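Local structure of odorant-binding protein 2a (Homo sapiens, 4RUN) at residues A18-K23 with E126-L131. The protein binds and carries small hydrophobic volatile molecules, with higher affinity for aldehydes and large fatty acids. The protein carries 2 engineered substitutions. Sequence-based numbering, arbitrary orientation.
Sequences AMVVDK and EEFKKL
The 2.9 Å backbone hydrogen bond from L131 N to E127 O belongs to the helical turn that presents F128 to A18 and V20 of the neighbouring strand. This is the lipocalin arrangement of a helix, here 122-134, lying against the β-barrel wall. The axes of 18-21 and 126-131 approach to 10.2 Å and run nearly parallel, at 15°, a separation bridged by one aromatic side chain. F128 supplies 73 of the 134 Å² buried between the segments, the largest share of any residue, which makes its ring the main apolar bridge from helix to strand. Its CG stands anti to the backbone N (chi1 -179°), which carries the ring from the helix toward the strand. There CE2 lies 3.9 Å from A18 CB, while the neighbouring CZ meets V20 CG1 at 4.2 Å. Both aliphatic groups come to the ring obliquely, and the distances indicate ordinary van der Waals packing. A18 and V20 direct their CB atoms at the helix, whereas the intervening M19 points away and approaches the ring through its backbone N. Just before and just after this part of the helix, L125 packs on A18 and V132 on V20, extending the apolar seam. Strand 106-115 is tied to the same strand by backbone hydrogen bonds pairing A18 with L113 and V20 with G111. The helix's own charged side chains take no part in this seam; K129 NZ forms a salt bridge with E126 OE2 at 3.5 Å. A second intrahelical pair joins K130 NZ to E127 OE1 at 3.0 Å, with the ammonium nitrogen 37° out of the carboxylate plane.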
loop_
_atom_site.group_PDB
_atom_site.type_symbol
_atom_site.label_atom_id
_atom_site.label_comp_id
_atom_site.label_asym_id
_atom_site.label_seq_id
_atom_site.Cartn_x
_atom_site.Cartn_y
_atom_site.Cartn_z
ATOM N N ALA A 18 -1.420 8.114 0.853
ATOM C CA ALA A 18 -0.514 8.560 -0.181
ATOM C C ALA A 18 0.131 7.352 -0.773
ATOM O O ALA A 18 0.128 6.284 -0.164
ATOM C CB ALA A 18 0.537 9.488 0.387
ATOM N N MET A 19 0.689 7.531 -1.961
ATOM C CA MET A 19 1.217 6.441 -2.749
ATOM C C MET A 19 2.457 6.926 -3.516
ATOM O O MET A 19 2.527 8.094 -3.891
ATOM C CB MET A 19 0.098 5.986 -3.655
ATOM C CG MET A 19 0.362 4.739 -4.454
ATOM S SD MET A 19 -1.200 3.900 -4.842
ATOM C CE MET A 19 -0.460 2.505 -5.711
ATOM N N VAL A 20 3.436 6.045 -3.720
ATOM C CA VAL A 20 4.673 6.356 -4.472
ATOM C C VAL A 20 5.069 5.100 -5.198
ATOM O O VAL A 20 4.851 3.984 -4.704
ATOM C CB VAL A 20 5.849 6.866 -3.586
ATOM C CG1 VAL A 20 6.524 5.744 -2.815
ATOM C CG2 VAL A 20 6.893 7.613 -4.404
ATOM N N VAL A 21 5.657 5.305 -6.370
ATOM C CA VAL A 21 5.955 4.246 -7.314
ATOM C C VAL A 21 7.313 4.504 -7.962
ATOM O O VAL A 21 7.706 5.651 -8.104
ATOM C CB VAL A 21 4.904 4.234 -8.428
ATOM C CG1 VAL A 21 3.619 3.573 -7.943
ATOM C CG2 VAL A 21 4.641 5.652 -8.960
ATOM N N ASP A 22 8.032 3.461 -8.374
ATOM C CA ASP A 22 9.292 3.694 -9.068
ATOM C C ASP A 22 9.043 4.369 -10.409
ATOM O O ASP A 22 7.920 4.394 -10.914
ATOM C CB ASP A 22 10.138 2.413 -9.182
ATOM C CG ASP A 22 9.459 1.303 -9.945
ATOM O OD1 ASP A 22 8.875 1.557 -11.018
ATOM O OD2 ASP A 22 9.566 0.138 -9.500
ATOM N N LYS A 23 10.084 4.973 -10.954
ATOM C CA LYS A 23 10.007 5.635 -12.251
ATOM C C LYS A 23 9.659 4.800 -13.489
ATOM O O LYS A 23 9.405 5.390 -14.536
ATOM C CB LYS A 23 11.272 6.446 -12.503
ATOM C CG LYS A 23 11.304 7.652 -11.593
ATOM C CD LYS A 23 12.204 8.759 -12.098
ATOM C CE LYS A 23 12.072 9.970 -11.177
ATOM N NZ LYS A 23 10.796 10.718 -11.380
ATOM N N GLU A 126 4.924 14.530 4.930
ATOM C CA GLU A 126 6.310 14.937 4.841
ATOM C C GLU A 126 7.282 13.863 5.316
ATOM O O GLU A 126 8.356 13.695 4.741
ATOM C CB GLU A 126 6.525 16.165 5.704
ATOM C CG GLU A 126 7.362 17.211 5.026
ATOM C CD GLU A 126 6.593 17.898 3.937
ATOM O OE1 GLU A 126 5.608 18.570 4.280
ATOM O OE2 GLU A 126 6.973 17.761 2.765
ATOM N N GLU A 127 6.930 13.183 6.399
ATOM C CA GLU A 127 7.753 12.074 6.897
ATOM C C GLU A 127 7.779 10.940 5.878
ATOM O O GLU A 127 8.816 10.304 5.679
ATOM C CB GLU A 127 7.224 11.543 8.229
ATOM C CG GLU A 127 7.402 12.500 9.379
ATOM C CD GLU A 127 8.852 12.861 9.600
ATOM O OE1 GLU A 127 9.134 14.081 9.658
ATOM O OE2 GLU A 127 9.698 11.940 9.717
ATOM N N PHE A 128 6.629 10.714 5.242
ATOM C CA PHE A 128 6.510 9.756 4.168
ATOM C C PHE A 128 7.455 10.085 3.026
ATOM O O PHE A 128 8.169 9.224 2.547
ATOM C CB PHE A 128 5.090 9.758 3.650
ATOM C CG PHE A 128 4.851 8.774 2.546
ATOM C CD1 PHE A 128 5.005 7.425 2.781
ATOM C CD2 PHE A 128 4.442 9.193 1.287
ATOM C CE1 PHE A 128 4.762 6.504 1.786
ATOM C CE2 PHE A 128 4.195 8.274 0.279
ATOM C CZ PHE A 128 4.356 6.924 0.539
ATOM N N LYS A 129 7.460 11.344 2.611
ATOM C CA LYS A 129 8.348 11.811 1.556
ATOM C C LYS A 129 9.806 11.582 1.938
ATOM O O LYS A 129 10.566 11.017 1.162
ATOM C CB LYS A 129 8.086 13.290 1.314
ATOM C CG LYS A 129 8.988 13.982 0.317
ATOM C CD LYS A 129 8.474 15.405 0.122
ATOM C CE LYS A 129 9.572 16.380 -0.269
ATOM N NZ LYS A 129 9.164 17.791 -0.007
ATOM N N LYS A 130 10.190 12.043 3.124
ATOM C CA LYS A 130 11.551 11.834 3.658
ATOM C C LYS A 130 11.959 10.370 3.628
ATOM O O LYS A 130 13.058 10.038 3.211
ATOM C CB LYS A 130 11.644 12.318 5.111
ATOM C CG LYS A 130 11.569 13.814 5.298
ATOM C CD LYS A 130 11.177 14.124 6.739
ATOM C CE LYS A 130 11.662 15.495 7.186
ATOM N NZ LYS A 130 10.679 16.133 8.104
ATOM N N LEU A 131 11.081 9.498 4.110
ATOM C CA LEU A 131 11.389 8.075 4.161
ATOM C C LEU A 131 11.477 7.500 2.743
ATOM O O LEU A 131 12.350 6.696 2.420
ATOM C CB LEU A 131 10.337 7.333 4.982
ATOM C CG LEU A 131 10.415 5.795 5.000
ATOM C CD1 LEU A 131 9.748 5.237 6.258
ATOM C CD2 LEU A 131 9.813 5.168 3.740
#